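Local coordinates for protein U4/U6 snRNA-associated-splicing factor PRP24 (Saccharomyces cerevisiae, PDB 4N0T) that binds U6 snRNA and acts as a recycling factor of the spliceosome, annealing U6 with U4 snRNA, at residues 95-98 with 99-102; 230-233 with 234-238; 355-358 with 359-362. One frame throughout, in Å; residues are numbered along the deposited sequence.

Followed from the N terminus, the contacts come in series, each within one continuous run of chain; none closes a long loop, nests or crosses another. Interaction 1 lies in the second RNA recognition motif, where the loop after strand 86-90 turns into helix 98-107. Interaction 2 runs from the N-cap through helix 231-237 of the third motif. Interaction 3 opens helix 355-365, after strand 348-353 of the occluded fourth motif. Each helix packs on its own motif's sheet: I101 on strand 128-133, S233, A234 and A237 on 222-228, I355 and M358 on 281-285. The centres of interactions 1 and 3 are about 30 Å apart; that of interaction 2 lies about 42 Å and 44 Å from them.

Interaction 1 (95-98 with 99-102); sequences SYTQ and RNIR
R99 sets its CB against T97 OG1 at 3.6 Å in the first turn of helix 98-107, where T97 and N100 form a capping box. This is the start of the first helix of the second RNA recognition motif, entered from the loop that follows strand 86-90. Beyond CB the R99 side chain runs extended, away from the loop. N100 bonds both ways with T97. Its backbone N donates to T97 OG1 at 3.2 Å, and in return its OD1 accepts from T97 N at 2.9 Å, with a fairly straight N-H...O angle of 156°. The T97 hydroxyl can cap because chi1 of 62° tucks OG1 between its own backbone N and carbonyl carbon. The asparagine side chain thus takes up the N-H of the residue that caps the helix, closing the reciprocal pair, and a water also donates to OD1. N100 CB sits over the face of the Y96 ring, nearly above its centre and 3.4 Å from the ring centroid, a CH-pi contact; the amide plane is turned 35° from that of the ring. A second water donates to N100 O and is hydrogen-bonded to Y96 OH, tying the far end of the tyrosine to the helix backbone. I101, buried, brings CG1 to 3.9 Å from Y96 CD2 and touches A129 and I131 of strand 128-133, joining the loop tyrosine to the helix-sheet interface. I101 N donates to T97 O, an i to i+4 bond from the N-cap residue. R102 N then donates to Q98 O. The Q98 and R102 side chains run alongside each other, pointing the same way and both touching I115 of strand 112-116; at their ends R102 NH2 makes a weak, bent bond to Q98 OE1, 3.1 Å long, with the oxygen at the edge of the guanidinium.

Interaction 2 (230-233 with 234-238); sequences NKDS and AERAL
R236 presents the NE side of its guanidinium to D232, and both NE and NH2 converge on the single oxygen OD2. The NE bond is the shorter, 2.8 Å from R236 NE to D232 OD2 and nearly straight at 160°; R236 NH2 reaches the same D232 OD2 at 3.2 Å. OD2 lies in the guanidinium plane, yet both nitrogens approach it from one face of the carboxylate, whose plane is turned 40° from that of the guanidinium. The arginine gets there by a bend at chi3 (-70°), which swings NE back along the helix. This i to i+4 salt bridge lies on helix 231-237, the second helix of an RNA recognition motif, whose buried face places S233, A234 and A237 on F228 of strand 222-228. S233 OG also bonds F202 O, the carbonyl that R236 NH2 reaches weakly. An alanine in place of R236 would probably leave the D232 carboxylate without its charged mate and F202 O without that weak bond. At the helix start N230 is the N-cap, its OD1 accepting from S233 N at 3.2 Å. K231 and E235 slant across each other, K231 CD lying 3.6 Å from E235 OE1.

Interaction 3 (355-358 with 359-362); sequences INDM and KRYY. With SO4 (sulfate ion), chain C.
A salt bridge between D357 and R360, one helical turn apart, with a sulfate bound beside it by R360 and N356, marks the start of helix 355-365, which follows the last strand of the occluded RNA recognition motif. R360 NH2 donates to D357 OD1 at 2.8 Å; the carboxylate and guanidinium planes stand 71° apart, and the nitrogen meets the oxygen from above the carboxylate plane. A water spans the same pair, accepting from R360 NE and donating to D357 OD1, while D357 OD2 takes the N-H of T354. A turn about CG-CD (chi3 -70°) folds the arginine back over its own helix and lays the guanidinium face over N356 O, 3.6 Å from its plane. The NH1/NH2 edge of the guanidinium faces the sulfate, probably from the crystallisation liquor: R360 NH1 donates to O2, and N356 ND2 reaches O1 and O2 from one turn earlier in the helix, with T354 OG1 completing the grip. On the other side of the helix, I355 and M358 pack on strand 281-285, with L281, C283 and F285. K359 runs extended beside I355, its CE 3.8 Å from I355 CG2, and Y362 sets its ring edge-to-face with F320 and packs on a phosphate of the bound RNA. The shortest link to the anion is R360 NH2 to sulfate O4, 2.6 Å.

Interaction 1 (95-98 with 99-102)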
ATOM      1  N   SER A  95       0.779  -8.496  -6.434  1.00 30.86           N
ATOM      2  CA  SER A  95       0.645  -9.714  -5.646  1.00 39.37           C
ATOM      3  C   SER A  95       1.981 -10.155  -5.042  1.00 35.66           C
ATOM      4  O   SER A  95       2.070 -11.230  -4.435  1.00 32.04           O
ATOM      5  CB  SER A  95       0.073 -10.828  -6.516  1.00 39.41           C
ATOM      6  OG  SER A  95       0.926 -11.068  -7.621  1.00 37.68           O
ATOM      7  N   TYR A  96       3.020  -9.337  -5.215  1.00 29.73           N
ATOM      8  CA  TYR A  96       4.300  -9.615  -4.558  1.00 27.27           C
ATOM      9  C   TYR A  96       4.122  -9.592  -3.051  1.00 27.11           C
ATOM     10  O   TYR A  96       3.396  -8.752  -2.504  1.00 27.39           O
ATOM     11  CB  TYR A  96       5.365  -8.600  -4.969  1.00 27.50           C
ATOM     12  CG  TYR A  96       6.543  -9.185  -5.718  1.00 25.95           C
ATOM     13  CD1 TYR A  96       6.356 -10.131  -6.725  1.00 30.45           C
ATOM     14  CD2 TYR A  96       7.846  -8.778  -5.430  1.00 28.72           C
ATOM     15  CE1 TYR A  96       7.434 -10.660  -7.412  1.00 35.47           C
ATOM     16  CE2 TYR A  96       8.929  -9.300  -6.122  1.00 31.79           C
ATOM     17  CZ  TYR A  96       8.712 -10.240  -7.108  1.00 37.27           C
ATOM     18  OH  TYR A  96       9.777 -10.768  -7.800  1.00 43.66           O
ATOM     19  N   THR A  97       4.790 -10.528  -2.380  1.00 25.58           N
ATOM     20  CA  THR A  97       4.776 -10.615  -0.932  1.00 24.59           C
ATOM     21  C   THR A  97       6.158 -10.292  -0.370  1.00 20.72           C
ATOM     22  O   THR A  97       7.137 -10.126  -1.111  1.00 20.14           O
ATOM     23  CB  THR A  97       4.429 -12.038  -0.472  1.00 28.93           C
ATOM     24  OG1 THR A  97       5.444 -12.935  -0.947  1.00 29.06           O
ATOM     25  CG2 THR A  97       3.081 -12.467  -1.025  1.00 27.66           C
ATOM     26  N   GLN A  98       6.230 -10.213   0.950  1.00 20.39           N
ATOM     27  CA  GLN A  98       7.482  -9.984   1.642  1.00 23.95           C
ATOM     28  C   GLN A  98       8.503 -11.047   1.225  1.00 23.15           C
ATOM     29  O   GLN A  98       9.678 -10.747   0.980  1.00 20.76           O
ATOM     30  CB  GLN A  98       7.231 -10.039   3.150  1.00 30.97           C
ATOM     31  CG  GLN A  98       8.256  -9.314   3.976  1.00 40.63           C
ATOM     32  CD  GLN A  98       8.075  -9.546   5.459  1.00 50.98           C
ATOM     33  OE1 GLN A  98       8.930 -10.146   6.112  1.00 56.26           O
ATOM     34  NE2 GLN A  98       6.964  -9.066   6.002  1.00 52.55           N
ATOM     35  N   ARG A  99       8.025 -12.284   1.124  1.00 24.42           N
ATOM     36  CA  ARG A  99       8.854 -13.420   0.736  1.00 25.25           C
ATOM     37  C   ARG A  99       9.412 -13.212  -0.669  1.00 25.40           C
ATOM     38  O   ARG A  99      10.595 -13.465  -0.913  1.00 26.66           O
ATOM     39  CB  ARG A  99       8.015 -14.700   0.793  1.00 29.90           C
ATOM     40  CG  ARG A  99       8.758 -16.000   0.508  1.00 43.42           C
ATOM     41  CD  ARG A  99       7.731 -17.113   0.280  1.00 56.65           C
ATOM     42  NE  ARG A  99       8.229 -18.455   0.569  1.00 63.77           N
ATOM     43  CZ  ARG A  99       7.445 -19.517   0.753  1.00 65.01           C
ATOM     44  NH1 ARG A  99       6.125 -19.391   0.685  1.00 66.67           N
ATOM     45  NH2 ARG A  99       7.978 -20.702   1.016  1.00 63.76           N
ATOM     46  N   ASN A 100       8.566 -12.733  -1.587  1.00 22.61           N
ATOM     47  CA  ASN A 100       9.025 -12.458  -2.947  1.00 21.66           C
ATOM     48  C   ASN A 100      10.146 -11.435  -2.962  1.00 23.91           C
ATOM     49  O   ASN A 100      11.110 -11.554  -3.717  1.00 21.57           O
ATOM     50  CB  ASN A 100       7.877 -11.973  -3.850  1.00 22.90           C
ATOM     51  CG  ASN A 100       6.814 -13.034  -4.078  1.00 30.01           C
ATOM     52  OD1 ASN A 100       5.617 -12.752  -4.022  1.00 33.99           O
ATOM     53  ND2 ASN A 100       7.245 -14.260  -4.344  1.00 32.28           N
ATOM     54  N   ILE A 101      10.016 -10.402  -2.133  1.00 22.68           N
ATOM     55  CA  ILE A 101      11.038  -9.372  -2.088  1.00 20.34           C
ATOM     56  C   ILE A 101      12.310  -9.936  -1.481  1.00 21.61           C
ATOM     57  O   ILE A 101      13.421  -9.664  -1.960  1.00 25.49           O
ATOM     58  CB  ILE A 101      10.546  -8.146  -1.282  1.00 18.94           C
ATOM     59  CG1 ILE A 101       9.351  -7.527  -2.007  1.00 21.19           C
ATOM     60  CG2 ILE A 101      11.674  -7.147  -1.102  1.00 20.79           C
ATOM     61  CD1 ILE A 101       8.604  -6.446  -1.212  1.00 21.13           C
ATOM     62  N   ARG A 102      12.147 -10.731  -0.432  1.00 20.96           N
ATOM     63  CA  ARG A 102      13.296 -11.352   0.210  1.00 22.42           C
ATOM     64  C   ARG A 102      14.041 -12.217  -0.806  1.00 25.92           C
ATOM     65  O   ARG A 102      15.266 -12.177  -0.882  1.00 23.76           O
ATOM     66  CB  ARG A 102      12.871 -12.185   1.421  1.00 21.60           C
ATOM     67  CG  ARG A 102      14.071 -12.713   2.229  1.00 25.70           C
ATOM     68  CD  ARG A 102      13.631 -13.456   3.490  1.00 33.64           C
ATOM     69  NE  ARG A 102      12.575 -12.738   4.202  1.00 45.71           N
ATOM     70  CZ  ARG A 102      12.778 -11.883   5.204  1.00 52.73           C
ATOM     71  NH1 ARG A 102      14.007 -11.633   5.642  1.00 52.61           N
ATOM     72  NH2 ARG A 102      11.744 -11.281   5.778  1.00 54.37           N
TER
HETATM   73  O   HOH W   1       4.238 -13.458  -5.958  1.00 38.87           O
HETATM   74  O   HOH W   2      11.114 -12.781  -6.208  1.00 38.19           O

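Interaction 2 (230-233 with 234-238)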
ATOM      1  N   ASN A 230      -1.531  26.462  -9.762  1.00 23.60           N
ATOM      2  CA  ASN A 230      -1.531  26.621  -8.309  1.00 31.00           C
ATOM      3  C   ASN A 230      -2.896  26.521  -7.637  1.00 25.90           C
ATOM      4  O   ASN A 230      -3.947  26.790  -8.245  1.00 23.95           O
ATOM      5  CB  ASN A 230      -0.786  27.893  -7.877  1.00 43.21           C
ATOM      6  CG  ASN A 230      -1.447  29.148  -8.377  1.00 46.13           C
ATOM      7  OD1 ASN A 230      -2.509  29.533  -7.887  1.00 46.40           O
ATOM      8  ND2 ASN A 230      -0.821  29.805  -9.352  1.00 48.92           N
ATOM      9  N   LYS A 231      -2.869  26.132  -6.369  1.00 21.61           N
ATOM     10  CA  LYS A 231      -4.082  25.836  -5.625  1.00 23.81           C
ATOM     11  C   LYS A 231      -5.015  27.033  -5.468  1.00 23.07           C
ATOM     12  O   LYS A 231      -6.236  26.880  -5.470  1.00 19.03           O
ATOM     13  CB  LYS A 231      -3.723  25.266  -4.246  1.00 24.86           C
ATOM     14  CG  LYS A 231      -4.910  24.659  -3.532  1.00 32.57           C
ATOM     15  CD  LYS A 231      -4.884  24.960  -2.046  1.00 42.91           C
ATOM     16  CE  LYS A 231      -3.719  24.286  -1.356  1.00 49.65           C
ATOM     17  NZ  LYS A 231      -4.048  23.998   0.077  1.00 55.76           N
ATOM     18  N   ASP A 232      -4.453  28.229  -5.329  1.00 26.03           N
ATOM     19  CA  ASP A 232      -5.295  29.409  -5.167  1.00 24.77           C
ATOM     20  C   ASP A 232      -6.189  29.641  -6.389  1.00 19.34           C
ATOM     21  O   ASP A 232      -7.349  30.022  -6.243  1.00 22.17           O
ATOM     22  CB  ASP A 232      -4.455  30.658  -4.870  1.00 27.54           C
ATOM     23  CG  ASP A 232      -5.282  31.935  -4.901  1.00 32.94           C
ATOM     24  OD1 ASP A 232      -6.100  32.143  -3.979  1.00 37.95           O
ATOM     25  OD2 ASP A 232      -5.124  32.727  -5.858  1.00 34.42           O
ATOM     26  N   SER A 233      -5.660  29.409  -7.588  1.00 19.46           N
ATOM     27  CA  SER A 233      -6.477  29.571  -8.794  1.00 20.20           C
ATOM     28  C   SER A 233      -7.617  28.556  -8.816  1.00 17.25           C
ATOM     29  O   SER A 233      -8.751  28.884  -9.131  1.00 18.70           O
ATOM     30  CB  SER A 233      -5.622  29.427 -10.052  1.00 21.90           C
ATOM     31  OG  SER A 233      -4.622  30.434 -10.079  1.00 26.92           O
ATOM     32  N   ALA A 234      -7.311  27.304  -8.482  1.00 16.44           N
ATOM     33  CA  ALA A 234      -8.367  26.308  -8.456  1.00 14.31           C
ATOM     34  C   ALA A 234      -9.450  26.665  -7.435  1.00 16.48           C
ATOM     35  O   ALA A 234     -10.642  26.504  -7.713  1.00 16.57           O
ATOM     36  CB  ALA A 234      -7.778  24.921  -8.167  1.00 15.28           C
ATOM     37  N   GLU A 235      -9.040  27.177  -6.272  1.00 19.89           N
ATOM     38  CA  GLU A 235      -9.990  27.544  -5.225  1.00 20.77           C
ATOM     39  C   GLU A 235     -10.931  28.636  -5.701  1.00 22.27           C
ATOM     40  O   GLU A 235     -12.148  28.564  -5.506  1.00 20.27           O
ATOM     41  CB  GLU A 235      -9.260  28.063  -3.984  1.00 26.55           C
ATOM     42  CG  GLU A 235      -8.854  27.007  -2.989  1.00 44.91           C
ATOM     43  CD  GLU A 235      -8.426  27.612  -1.662  1.00 58.27           C
ATOM     44  OE1 GLU A 235      -7.624  26.969  -0.947  1.00 63.92           O
ATOM     45  OE2 GLU A 235      -8.899  28.728  -1.335  1.00 59.98           O
ATOM     46  N   ARG A 236     -10.352  29.659  -6.307  1.00 19.90           N
ATOM     47  CA  ARG A 236     -11.157  30.773  -6.797  1.00 20.12           C
ATOM     48  C   ARG A 236     -12.034  30.346  -7.972  1.00 22.64           C
ATOM     49  O   ARG A 236     -13.138  30.863  -8.140  1.00 21.77           O
ATOM     50  CB  ARG A 236     -10.262  31.979  -7.132  1.00 20.14           C
ATOM     51  CG  ARG A 236      -9.670  32.616  -5.870  1.00 26.33           C
ATOM     52  CD  ARG A 236      -8.892  33.902  -6.127  1.00 27.74           C
ATOM     53  NE  ARG A 236      -7.635  33.654  -6.823  1.00 30.79           N
ATOM     54  CZ  ARG A 236      -7.454  33.878  -8.118  1.00 25.51           C
ATOM     55  NH1 ARG A 236      -8.449  34.363  -8.847  1.00 25.41           N
ATOM     56  NH2 ARG A 236      -6.284  33.619  -8.681  1.00 28.18           N
ATOM     57  N   ALA A 237     -11.567  29.377  -8.761  1.00 17.98           N
ATOM     58  CA  ALA A 237     -12.375  28.863  -9.872  1.00 17.44           C
ATOM     59  C   ALA A 237     -13.670  28.185  -9.382  1.00 16.01           C
ATOM     60  O   ALA A 237     -14.622  28.011 -10.150  1.00 16.97           O
ATOM     61  CB  ALA A 237     -11.546  27.900 -10.739  1.00 15.22           C
ATOM     62  N   LEU A 238     -13.717  27.823  -8.099  1.00 16.44           N
ATOM     63  CA  LEU A 238     -14.923  27.216  -7.537  1.00 20.00           C
ATOM     64  C   LEU A 238     -16.105  28.180  -7.533  1.00 20.67           C
ATOM     65  O   LEU A 238     -17.264  27.759  -7.420  1.00 19.00           O
ATOM     66  CB  LEU A 238     -14.664  26.686  -6.124  1.00 18.29           C
ATOM     67  CG  LEU A 238     -13.577  25.625  -6.001  1.00 20.94           C
ATOM     68  CD1 LEU A 238     -13.387  25.225  -4.541  1.00 24.32           C
ATOM     69  CD2 LEU A 238     -13.890  24.402  -6.879  1.00 21.56           C
TER

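Interaction 3 (355-358 with 359-362)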
ATOM      1  N   ILE A 355     -21.836 -10.059   5.504  1.00 18.42           N
ATOM      2  CA  ILE A 355     -21.343  -8.823   6.088  1.00 17.28           C
ATOM      3  C   ILE A 355     -21.625  -8.776   7.589  1.00 18.66           C
ATOM      4  O   ILE A 355     -20.748  -8.446   8.378  1.00 17.18           O
ATOM      5  CB  ILE A 355     -21.935  -7.577   5.375  1.00 16.03           C
ATOM      6  CG1 ILE A 355     -21.338  -7.474   3.969  1.00 23.38           C
ATOM      7  CG2 ILE A 355     -21.652  -6.308   6.181  1.00 20.90           C
ATOM      8  CD1 ILE A 355     -22.064  -6.488   3.055  1.00 23.35           C
ATOM      9  N   ASN A 356     -22.842  -9.130   7.996  1.00 22.40           N
ATOM     10  CA  ASN A 356     -23.173  -9.079   9.417  1.00 20.34           C
ATOM     11  C   ASN A 356     -22.394 -10.101  10.256  1.00 20.95           C
ATOM     12  O   ASN A 356     -22.065  -9.827  11.417  1.00 23.30           O
ATOM     13  CB  ASN A 356     -24.690  -9.191   9.642  1.00 23.11           C
ATOM     14  CG  ASN A 356     -25.439  -7.933   9.227  1.00 28.34           C
ATOM     15  OD1 ASN A 356     -24.853  -6.857   9.119  1.00 31.75           O
ATOM     16  ND2 ASN A 356     -26.742  -8.066   8.989  1.00 31.50           N
ATOM     17  N   ASP A 357     -22.075 -11.253   9.666  1.00 21.55           N
ATOM     18  CA  ASP A 357     -21.218 -12.242  10.336  1.00 18.80           C
ATOM     19  C   ASP A 357     -19.837 -11.648  10.593  1.00 21.45           C
ATOM     20  O   ASP A 357     -19.253 -11.798  11.671  1.00 21.82           O
ATOM     21  CB  ASP A 357     -21.038 -13.498   9.469  1.00 21.45           C
ATOM     22  CG  ASP A 357     -22.279 -14.369   9.404  1.00 26.71           C
ATOM     23  OD1 ASP A 357     -23.107 -14.340  10.347  1.00 29.35           O
ATOM     24  OD2 ASP A 357     -22.416 -15.093   8.393  1.00 24.76           O
ATOM     25  N   MET A 358     -19.303 -10.992   9.570  1.00 19.19           N
ATOM     26  CA  MET A 358     -18.005 -10.346   9.680  1.00 16.23           C
ATOM     27  C   MET A 358     -18.022  -9.304  10.793  1.00 15.85           C
ATOM     28  O   MET A 358     -17.106  -9.248  11.608  1.00 17.19           O
ATOM     29  CB  MET A 358     -17.633  -9.696   8.344  1.00 15.88           C
ATOM     30  CG  MET A 358     -16.344  -8.884   8.407  1.00 18.29           C
ATOM     31  SD  MET A 358     -15.949  -8.125   6.799  1.00 19.65           S
ATOM     32  CE  MET A 358     -17.381  -7.077   6.552  1.00 20.31           C
ATOM     33  N   LYS A 359     -19.078  -8.495  10.835  1.00 18.43           N
ATOM     34  CA  LYS A 359     -19.204  -7.459  11.859  1.00 19.39           C
ATOM     35  C   LYS A 359     -19.339  -8.065  13.254  1.00 20.83           C
ATOM     36  O   LYS A 359     -18.697  -7.606  14.202  1.00 23.80           O
ATOM     37  CB  LYS A 359     -20.410  -6.557  11.576  1.00 20.76           C
ATOM     38  CG  LYS A 359     -20.251  -5.676  10.343  1.00 24.79           C
ATOM     39  CD  LYS A 359     -21.436  -4.726  10.217  1.00 28.45           C
ATOM     40  CE  LYS A 359     -21.269  -3.792   9.040  1.00 35.89           C
ATOM     41  NZ  LYS A 359     -22.345  -2.751   9.017  1.00 39.00           N
ATOM     42  N   ARG A 360     -20.176  -9.092  13.376  1.00 22.42           N
ATOM     43  CA  ARG A 360     -20.362  -9.759  14.671  1.00 25.14           C
ATOM     44  C   ARG A 360     -19.055 -10.346  15.196  1.00 24.31           C
ATOM     45  O   ARG A 360     -18.720 -10.196  16.377  1.00 26.84           O
ATOM     46  CB  ARG A 360     -21.452 -10.835  14.595  1.00 26.79           C
ATOM     47  CG  ARG A 360     -22.875 -10.269  14.658  1.00 27.65           C
ATOM     48  CD  ARG A 360     -23.933 -11.377  14.741  1.00 27.48           C
ATOM     49  NE  ARG A 360     -24.058 -12.124  13.492  1.00 28.20           N
ATOM     50  CZ  ARG A 360     -24.934 -11.833  12.538  1.00 25.14           C
ATOM     51  NH1 ARG A 360     -25.781 -10.818  12.690  1.00 29.08           N
ATOM     52  NH2 ARG A 360     -24.970 -12.558  11.429  1.00 27.88           N
ATOM     53  N   TYR A 361     -18.303 -10.994  14.312  1.00 21.82           N
ATOM     54  CA  TYR A 361     -17.014 -11.555  14.698  1.00 20.80           C
ATOM     55  C   TYR A 361     -16.070 -10.466  15.181  1.00 24.55           C
ATOM     56  O   TYR A 361     -15.411 -10.615  16.211  1.00 22.83           O
ATOM     57  CB  TYR A 361     -16.377 -12.342  13.545  1.00 20.18           C
ATOM     58  CG  TYR A 361     -15.060 -12.973  13.929  1.00 21.44           C
ATOM     59  CD1 TYR A 361     -15.022 -14.167  14.646  1.00 25.49           C
ATOM     60  CD2 TYR A 361     -13.852 -12.366  13.606  1.00 19.94           C
ATOM     61  CE1 TYR A 361     -13.812 -14.742  15.012  1.00 26.66           C
ATOM     62  CE2 TYR A 361     -12.644 -12.928  13.959  1.00 24.99           C
ATOM     63  CZ  TYR A 361     -12.627 -14.119  14.667  1.00 30.61           C
ATOM     64  OH  TYR A 361     -11.422 -14.680  15.027  1.00 29.37           O
ATOM     65  N   TYR A 362     -16.020  -9.357  14.443  1.00 20.69           N
ATOM     66  CA  TYR A 362     -15.168  -8.248  14.826  1.00 20.67           C
ATOM     67  C   TYR A 362     -15.566  -7.687  16.189  1.00 21.41           C
ATOM     68  O   TYR A 362     -14.702  -7.453  17.038  1.00 24.53           O
ATOM     69  CB  TYR A 362     -15.235  -7.138  13.773  1.00 20.37           C
ATOM     70  CG  TYR A 362     -14.442  -5.919  14.156  1.00 21.21           C
ATOM     71  CD1 TYR A 362     -13.090  -5.836  13.875  1.00 24.53           C
ATOM     72  CD2 TYR A 362     -15.049  -4.846  14.802  1.00 26.74           C
ATOM     73  CE1 TYR A 362     -12.355  -4.710  14.224  1.00 29.12           C
ATOM     74  CE2 TYR A 362     -14.324  -3.725  15.154  1.00 25.86           C
ATOM     75  CZ  TYR A 362     -12.982  -3.665  14.865  1.00 26.89           C
ATOM     76  OH  TYR A 362     -12.265  -2.546  15.218  1.00 34.66           O
TER
HETATM   77  S   SO4 C 501     -27.425 -11.798   8.966  1.00 58.72           S
HETATM   78  O1  SO4 C 501     -27.393 -10.970   7.762  1.00 56.73           O
HETATM   79  O2  SO4 C 501     -27.736 -10.967  10.135  1.00 53.02           O
HETATM   80  O3  SO4 C 501     -28.440 -12.839   8.814  1.00 62.67           O
HETATM   81  O4  SO4 C 501     -26.124 -12.444   9.122  1.00 54.34           O
HETATM   82  O   HOH W   3     -22.335 -14.412  13.227  1.00 38.15           O